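Local coordinates for protein staphylococcus aureus CymR (Staphylococcus aureus, PDB 3T8R) that probably regulates transcription as a dimeric, thiol-based oxidation sensor of the Rrf2-type helix-turn-helix family, tied to stress resistance and the oxidative response, at residues Val72-Ile77 with Thr122-Ala127; Thr15-Leu20 with Gly56-Val61. One frame throughout, in Å; residues are numbered along the deposited sequence.

Interaction 1 (Val72-Ile77 with Thr122-Ala127); sequences VPAEEI and TLKYLA
The carbonyl oxygen of Ile77 accepts from the first amide of helix 123-127: Leu123 N lies 2.7 Å from Ile77 O, with an N-H...O angle of 162° and the donor nearly in line with the C=O bond. One residue on, Lys124 N makes a weak bond of 3.3 Å to Ala74 O, bent to 138°. That oxygen also accepts from Ile77 N, which closes the 3-10 turn of 74-76, so it is shared between the turn and the incoming helix. The third amide, Tyr125 N, is met by the N-cap residue Thr122, just before the helix: a chi1 of 70° sets OG1 of Thr122 over the opening turn, 3.0 Å from Tyr125 N. Thr122 CA adds a CH...O contact to the same Ile77 O.

Apolar groups fill in beside these bonds. Ala74 CB touches Leu123 CB at 4.1 Å, while the side chains of Ile77 and Leu123 run alongside each other in the same direction, Ile77 CD1 to Leu123 CD2 4.2 Å. Ala74 N is hydrogen-bonded to Glu24 OE2. All three leading amides of the helix thus have acceptors, one through the capping bond of Thr122 and two, one of them weak, through carbonyls of 72-77, a segment remote in sequence.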
ATOM      1  N   VAL A  72     -25.240 -12.773   4.337  1.00 23.44           N
ATOM      2  CA  VAL A  72     -24.763 -12.532   5.682  1.00 26.13           C
ATOM      3  C   VAL A  72     -24.892 -11.037   5.940  1.00 25.07           C
ATOM      4  O   VAL A  72     -24.628 -10.230   5.043  1.00 27.61           O
ATOM      5  CB  VAL A  72     -23.292 -12.985   5.796  1.00 29.29           C
ATOM      6  CG1 VAL A  72     -22.571 -12.277   6.931  1.00 29.71           C
ATOM      7  CG2 VAL A  72     -23.241 -14.517   5.951  1.00 27.45           C
ATOM      8  N   PRO A  73     -25.309 -10.657   7.156  1.00 24.12           N
ATOM      9  CA  PRO A  73     -25.498  -9.232   7.464  1.00 25.27           C
ATOM     10  C   PRO A  73     -24.222  -8.414   7.325  1.00 22.92           C
ATOM     11  O   PRO A  73     -23.126  -8.902   7.606  1.00 21.83           O
ATOM     12  CB  PRO A  73     -26.000  -9.228   8.916  1.00 30.01           C
ATOM     13  CG  PRO A  73     -25.805 -10.620   9.426  1.00 31.12           C
ATOM     14  CD  PRO A  73     -25.729 -11.535   8.263  1.00 25.93           C
ATOM     15  N   ALA A  74     -24.379  -7.169   6.887  1.00 21.06           N
ATOM     16  CA  ALA A  74     -23.232  -6.314   6.602  1.00 22.02           C
ATOM     17  C   ALA A  74     -22.319  -6.117   7.807  1.00 23.63           C
ATOM     18  O   ALA A  74     -21.098  -5.959   7.652  1.00 21.59           O
ATOM     19  CB  ALA A  74     -23.693  -4.962   6.063  1.00 22.66           C
ATOM     20  N   GLU A  75     -22.904  -6.111   8.998  1.00 22.23           N
ATOM     21  CA  GLU A  75     -22.146  -5.858  10.212  1.00 22.98           C
ATOM     22  C   GLU A  75     -21.192  -7.000  10.550  1.00 25.97           C
ATOM     23  O   GLU A  75     -20.293  -6.841  11.379  1.00 29.07           O
ATOM     24  CB  GLU A  75     -23.071  -5.542  11.397  1.00 28.46           C
ATOM     25  CG  GLU A  75     -23.848  -6.723  11.957  1.00 31.50           C
ATOM     26  CD  GLU A  75     -24.680  -6.340  13.178  1.00 36.78           C
ATOM     27  OE1 GLU A  75     -24.223  -5.479  13.955  1.00 38.76           O
ATOM     28  OE2 GLU A  75     -25.786  -6.890  13.363  1.00 40.45           O
ATOM     29  N   GLU A  76     -21.360  -8.133   9.879  1.00 24.36           N
ATOM     30  CA  GLU A  76     -20.514  -9.303  10.106  1.00 23.50           C
ATOM     31  C   GLU A  76     -19.382  -9.431   9.094  1.00 28.63           C
ATOM     32  O   GLU A  76     -18.591 -10.374   9.165  1.00 27.51           O
ATOM     33  CB  GLU A  76     -21.361 -10.587  10.075  1.00 28.50           C
ATOM     34  CG  GLU A  76     -22.323 -10.734  11.247  1.00 29.05           C
ATOM     35  CD  GLU A  76     -22.963 -12.116  11.331  1.00 34.75           C
ATOM     36  OE1 GLU A  76     -22.861 -12.885  10.360  1.00 31.30           O
ATOM     37  OE2 GLU A  76     -23.570 -12.432  12.372  1.00 41.26           O
ATOM     38  N   ILE A  77     -19.301  -8.499   8.144  1.00 24.12           N
ATOM     39  CA  ILE A  77     -18.348  -8.622   7.049  1.00 19.61           C
ATOM     40  C   ILE A  77     -17.408  -7.429   7.053  1.00 23.16           C
ATOM     41  O   ILE A  77     -17.868  -6.295   7.135  1.00 21.59           O
ATOM     42  CB  ILE A  77     -19.042  -8.615   5.674  1.00 20.74           C
ATOM     43  CG1 ILE A  77     -20.119  -9.702   5.602  1.00 22.52           C
ATOM     44  CG2 ILE A  77     -18.015  -8.785   4.546  1.00 23.10           C
ATOM     45  CD1 ILE A  77     -20.908  -9.686   4.313  1.00 22.50           C
ATOM     46  N   THR A 122     -16.119  -2.445   8.853  1.00 26.78           N
ATOM     47  CA  THR A 122     -17.179  -3.356   8.421  1.00 22.49           C
ATOM     48  C   THR A 122     -17.884  -2.833   7.181  1.00 22.69           C
ATOM     49  O   THR A 122     -17.844  -1.646   6.867  1.00 23.10           O
ATOM     50  CB  THR A 122     -18.245  -3.638   9.519  1.00 24.00           C
ATOM     51  OG1 THR A 122     -19.040  -2.468   9.743  1.00 27.24           O
ATOM     52  CG2 THR A 122     -17.592  -4.090  10.823  1.00 26.94           C
ATOM     53  N   LEU A 123     -18.554  -3.734   6.479  1.00 21.35           N
ATOM     54  CA  LEU A 123     -19.366  -3.350   5.346  1.00 19.96           C
ATOM     55  C   LEU A 123     -20.529  -2.468   5.772  1.00 20.74           C
ATOM     56  O   LEU A 123     -20.952  -1.597   5.022  1.00 23.32           O
ATOM     57  CB  LEU A 123     -19.898  -4.606   4.647  1.00 21.56           C
ATOM     58  CG  LEU A 123     -20.672  -4.412   3.346  1.00 21.19           C
ATOM     59  CD1 LEU A 123     -19.824  -3.717   2.285  1.00 22.09           C
ATOM     60  CD2 LEU A 123     -21.139  -5.775   2.830  1.00 23.75           C
ATOM     61  N   LYS A 124     -21.088  -2.723   6.955  1.00 21.15           N
ATOM     62  CA  LYS A 124     -22.180  -1.893   7.449  1.00 23.52           C
ATOM     63  C   LYS A 124     -21.687  -0.459   7.584  1.00 25.35           C
ATOM     64  O   LYS A 124     -22.365   0.490   7.195  1.00 25.63           O
ATOM     65  CB  LYS A 124     -22.687  -2.407   8.802  1.00 26.61           C
ATOM     66  CG  LYS A 124     -23.822  -1.578   9.418  1.00 30.94           C
ATOM     67  CD  LYS A 124     -25.163  -1.823   8.745  1.00 36.41           C
ATOM     68  CE  LYS A 124     -25.320  -1.005   7.470  1.00 39.99           C
ATOM     69  NZ  LYS A 124     -26.693  -1.096   6.884  1.00 42.10           N
ATOM     70  N   TYR A 125     -20.492  -0.325   8.137  1.00 26.20           N
ATOM     71  CA  TYR A 125     -19.839   0.962   8.312  1.00 29.35           C
ATOM     72  C   TYR A 125     -19.696   1.659   6.957  1.00 28.81           C
ATOM     73  O   TYR A 125     -20.041   2.834   6.810  1.00 29.90           O
ATOM     74  CB  TYR A 125     -18.480   0.721   8.962  1.00 27.73           C
ATOM     75  CG  TYR A 125     -17.912   1.892   9.711  1.00 39.29           C
ATOM     76  CD1 TYR A 125     -18.251   2.127  11.039  1.00 39.44           C
ATOM     77  CD2 TYR A 125     -17.021   2.754   9.100  1.00 37.97           C
ATOM     78  CE1 TYR A 125     -17.720   3.192  11.730  1.00 43.87           C
ATOM     79  CE2 TYR A 125     -16.482   3.826   9.783  1.00 42.83           C
ATOM     80  CZ  TYR A 125     -16.839   4.041  11.093  1.00 42.21           C
ATOM     81  OH  TYR A 125     -16.305   5.110  11.770  1.00 44.68           O
ATOM     82  N   LEU A 126     -19.217   0.932   5.951  1.00 21.62           N
ATOM     83  CA  LEU A 126     -19.098   1.507   4.610  1.00 22.98           C
ATOM     84  C   LEU A 126     -20.458   1.931   4.040  1.00 28.42           C
ATOM     85  O   LEU A 126     -20.572   2.918   3.313  1.00 27.58           O
ATOM     86  CB  LEU A 126     -18.402   0.533   3.658  1.00 22.08           C
ATOM     87  CG  LEU A 126     -16.926   0.287   3.970  1.00 21.15           C
ATOM     88  CD1 LEU A 126     -16.347  -0.868   3.174  1.00 23.95           C
ATOM     89  CD2 LEU A 126     -16.115   1.580   3.725  1.00 22.74           C
ATOM     90  N   ALA A 127     -21.497   1.176   4.366  1.00 23.05           N
ATOM     91  CA  ALA A 127     -22.811   1.461   3.825  1.00 24.70           C
ATOM     92  C   ALA A 127     -23.459   2.689   4.458  1.00 27.67           C
ATOM     93  O   ALA A 127     -24.330   3.310   3.850  1.00 35.88           O
ATOM     94  CB  ALA A 127     -23.712   0.246   3.990  1.00 25.25           C
TER

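Interaction 2 (Thr15-Leu20 with Gly56-Val61); sequences TLMISL and GLIRSV
Met17 and Ile58 meet between the first helix of the winged helix-turn-helix domain and the opening strand of its wing. Segments 15-20 and 58-60 pass at 75° with their axes 11.3 Å apart, a gap bridged by side chains alone. Met17 leaves the helix without aiming at the strand; bends at chi2 and chi3 carry the thioether across instead. The methionine and isoleucine side chains approach at a slant, and CE of Met17 reaches 3.9 Å from Ile58 CG2. The Met17 and Leu57 side chains cross at about a right angle, with Met17 CE 4.1 Å from Leu57 CB.

Ile58 is the centre of the contact. A chi1 of 69° wedges CG1 between its own N and C, and its two branches serve different neighbours: CG2 faces Met17 and Leu20, whereas CD1 of Ile58 extends toward Leu16, a looser approach of 4.5 Å to Leu16 CD1. Leu20 comes in roughly perpendicular to Ile58, Leu20 CD1 lying 3.7 Å from Ile58 CG2.

The surroundings continue this apolar core. Leu52 of helix 42-54 touches both Leu16 and Ile58, and Leu70 of strand 67-70 lies against Met17 and Leu20. Just before the strand, Gly56 ends helix 42-54 in a Schellman motif with a positive phi. The tightest approach across the two segments is from Met17 SD to Ile58 CG2, at 3.4 Å.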
ATOM      1  N   THR A  15     -17.089  -2.578  -4.047  1.00 21.62           N
ATOM      2  CA  THR A  15     -18.186  -1.750  -4.554  1.00 21.12           C
ATOM      3  C   THR A  15     -19.496  -2.523  -4.701  1.00 23.24           C
ATOM      4  O   THR A  15     -20.555  -2.031  -4.320  1.00 25.67           O
ATOM      5  CB  THR A  15     -17.818  -1.052  -5.889  1.00 23.76           C
ATOM      6  OG1 THR A  15     -16.652  -0.238  -5.696  1.00 26.04           O
ATOM      7  CG2 THR A  15     -18.974  -0.158  -6.342  1.00 24.00           C
ATOM      8  N   LEU A  16     -19.423  -3.729  -5.257  1.00 20.88           N
ATOM      9  CA  LEU A  16     -20.572  -4.628  -5.358  1.00 23.10           C
ATOM     10  C   LEU A  16     -21.203  -4.829  -3.973  1.00 21.28           C
ATOM     11  O   LEU A  16     -22.413  -4.673  -3.780  1.00 21.21           O
ATOM     12  CB  LEU A  16     -20.111  -5.977  -5.947  1.00 22.81           C
ATOM     13  CG  LEU A  16     -21.080  -7.038  -6.475  1.00 37.77           C
ATOM     14  CD1 LEU A  16     -20.612  -8.437  -6.080  1.00 29.62           C
ATOM     15  CD2 LEU A  16     -22.509  -6.814  -6.040  1.00 31.73           C
ATOM     16  N   MET A  17     -20.366  -5.154  -3.001  1.00 19.29           N
ATOM     17  CA  MET A  17     -20.843  -5.479  -1.666  1.00 18.38           C
ATOM     18  C   MET A  17     -21.474  -4.276  -0.955  1.00 18.67           C
ATOM     19  O   MET A  17     -22.455  -4.422  -0.231  1.00 22.13           O
ATOM     20  CB  MET A  17     -19.714  -6.101  -0.845  1.00 19.83           C
ATOM     21  CG  MET A  17     -19.244  -7.436  -1.404  1.00 18.12           C
ATOM     22  SD  MET A  17     -20.517  -8.704  -1.246  1.00 20.24           S
ATOM     23  CE  MET A  17     -20.563  -8.906   0.529  1.00 22.90           C
ATOM     24  N   ILE A  18     -20.922  -3.089  -1.170  1.00 20.38           N
ATOM     25  CA  ILE A  18     -21.491  -1.884  -0.578  1.00 21.12           C
ATOM     26  C   ILE A  18     -22.884  -1.635  -1.146  1.00 23.33           C
ATOM     27  O   ILE A  18     -23.812  -1.302  -0.413  1.00 26.77           O
ATOM     28  CB  ILE A  18     -20.567  -0.660  -0.790  1.00 22.66           C
ATOM     29  CG1 ILE A  18     -19.266  -0.848  -0.009  1.00 21.19           C
ATOM     30  CG2 ILE A  18     -21.260   0.607  -0.349  1.00 26.62           C
ATOM     31  CD1 ILE A  18     -18.141   0.091  -0.433  1.00 23.22           C
ATOM     32  N   SER A  19     -23.028  -1.827  -2.452  1.00 23.39           N
ATOM     33  CA  SER A  19     -24.327  -1.705  -3.114  1.00 27.46           C
ATOM     34  C   SER A  19     -25.349  -2.652  -2.495  1.00 26.50           C
ATOM     35  O   SER A  19     -26.474  -2.267  -2.172  1.00 26.37           O
ATOM     36  CB  SER A  19     -24.195  -2.007  -4.606  1.00 27.06           C
ATOM     37  OG  SER A  19     -23.805  -0.843  -5.308  1.00 36.07           O
ATOM     38  N   LEU A  20     -24.953  -3.903  -2.328  1.00 24.62           N
ATOM     39  CA  LEU A  20     -25.855  -4.883  -1.752  1.00 22.71           C
ATOM     40  C   LEU A  20     -26.151  -4.566  -0.288  1.00 26.28           C
ATOM     41  O   LEU A  20     -27.270  -4.785   0.190  1.00 26.95           O
ATOM     42  CB  LEU A  20     -25.285  -6.302  -1.891  1.00 22.39           C
ATOM     43  CG  LEU A  20     -25.168  -6.883  -3.301  1.00 20.43           C
ATOM     44  CD1 LEU A  20     -24.501  -8.249  -3.219  1.00 24.81           C
ATOM     45  CD2 LEU A  20     -26.553  -7.037  -3.930  1.00 25.10           C
ATOM     46  N   GLY A  56     -20.217 -17.700   0.733  1.00 25.56           N
ATOM     47  CA  GLY A  56     -21.489 -17.580   1.427  1.00 26.69           C
ATOM     48  C   GLY A  56     -21.897 -16.170   1.827  1.00 25.83           C
ATOM     49  O   GLY A  56     -22.791 -15.984   2.647  1.00 23.54           O
ATOM     50  N   LEU A  57     -21.249 -15.165   1.248  1.00 22.84           N
ATOM     51  CA  LEU A  57     -21.527 -13.788   1.644  1.00 20.41           C
ATOM     52  C   LEU A  57     -22.714 -13.210   0.911  1.00 18.73           C
ATOM     53  O   LEU A  57     -23.409 -12.345   1.439  1.00 21.28           O
ATOM     54  CB  LEU A  57     -20.299 -12.898   1.409  1.00 22.15           C
ATOM     55  CG  LEU A  57     -19.027 -13.269   2.158  1.00 25.58           C
ATOM     56  CD1 LEU A  57     -18.016 -12.166   1.968  1.00 24.72           C
ATOM     57  CD2 LEU A  57     -19.327 -13.472   3.638  1.00 27.89           C
ATOM     58  N   ILE A  58     -22.932 -13.663  -0.320  1.00 21.35           N
ATOM     59  CA  ILE A  58     -24.070 -13.225  -1.113  1.00 20.39           C
ATOM     60  C   ILE A  58     -24.778 -14.440  -1.708  1.00 24.51           C
ATOM     61  O   ILE A  58     -24.214 -15.536  -1.748  1.00 24.57           O
ATOM     62  CB  ILE A  58     -23.632 -12.282  -2.253  1.00 20.14           C
ATOM     63  CG1 ILE A  58     -22.824 -13.033  -3.314  1.00 22.35           C
ATOM     64  CG2 ILE A  58     -22.817 -11.139  -1.683  1.00 21.17           C
ATOM     65  CD1 ILE A  58     -22.540 -12.205  -4.575  1.00 23.51           C
ATOM     66  N   ARG A  59     -25.999 -14.235  -2.181  1.00 21.43           N
ATOM     67  CA  ARG A  59     -26.749 -15.314  -2.823  1.00 24.59           C
ATOM     68  C   ARG A  59     -27.649 -14.763  -3.912  1.00 26.59           C
ATOM     69  O   ARG A  59     -28.056 -13.602  -3.876  1.00 22.88           O
ATOM     70  CB  ARG A  59     -27.575 -16.068  -1.799  1.00 25.58           C
ATOM     71  CG  ARG A  59     -28.676 -15.245  -1.184  1.00 27.01           C
ATOM     72  CD  ARG A  59     -29.437 -16.099  -0.208  1.00 30.97           C
ATOM     73  NE  ARG A  59     -30.415 -15.349   0.563  1.00 32.99           N
ATOM     74  CZ  ARG A  59     -31.096 -15.875   1.572  1.00 34.97           C
ATOM     75  NH1 ARG A  59     -30.879 -17.140   1.914  1.00 34.60           N
ATOM     76  NH2 ARG A  59     -31.977 -15.141   2.239  1.00 36.31           N
ATOM     77  N   SER A  60     -27.943 -15.595  -4.903  1.00 28.39           N
ATOM     78  CA  SER A  60     -28.828 -15.176  -5.978  1.00 30.48           C
ATOM     79  C   SER A  60     -30.266 -15.513  -5.611  1.00 37.62           C
ATOM     80  O   SER A  60     -30.507 -16.434  -4.832  1.00 37.26           O
ATOM     81  CB  SER A  60     -28.421 -15.846  -7.291  1.00 37.74           C
ATOM     82  OG  SER A  60     -28.113 -17.212  -7.090  1.00 43.61           O
ATOM     83  N   VAL A  61     -31.215 -14.745  -6.140  1.00 36.28           N
ATOM     84  CA  VAL A  61     -32.629 -15.043  -5.948  1.00 43.18           C
ATOM     85  C   VAL A  61     -33.125 -15.824  -7.156  1.00 48.31           C
ATOM     86  O   VAL A  61     -32.667 -15.607  -8.282  1.00 48.14           O
ATOM     87  CB  VAL A  61     -33.480 -13.773  -5.770  1.00 47.17           C
ATOM     88  CG1 VAL A  61     -34.216 -13.442  -7.059  1.00 51.14           C
ATOM     89  CG2 VAL A  61     -34.473 -13.959  -4.636  1.00 49.04           C
TER

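In the fold
Helix 8-21 is the common element: interaction 2 uses its face toward the wing, and helix 123-127 of interaction 1 packs against it as well. The two centres are about 11 Å apart, and the contacts merge at Met17, whose CE lies 3.9 Å from Ile77 CD1. Leu123 also lies in the join, its CD2 3.6 Å from Met17 O and its CD1 3.7 Å from Ile18 N. A second bridge runs along the wing side, where Val72 CG2 is 3.6 Å from Gly56 O. The dimer partner borders both: Leu126 packs on Ala102 of the second subunit, and Thr15 OG1 is hydrogen-bonded to Gln103 of that subunit. Wing, first helix and helix 123-127 thus form one continuous core beside the dimer interface.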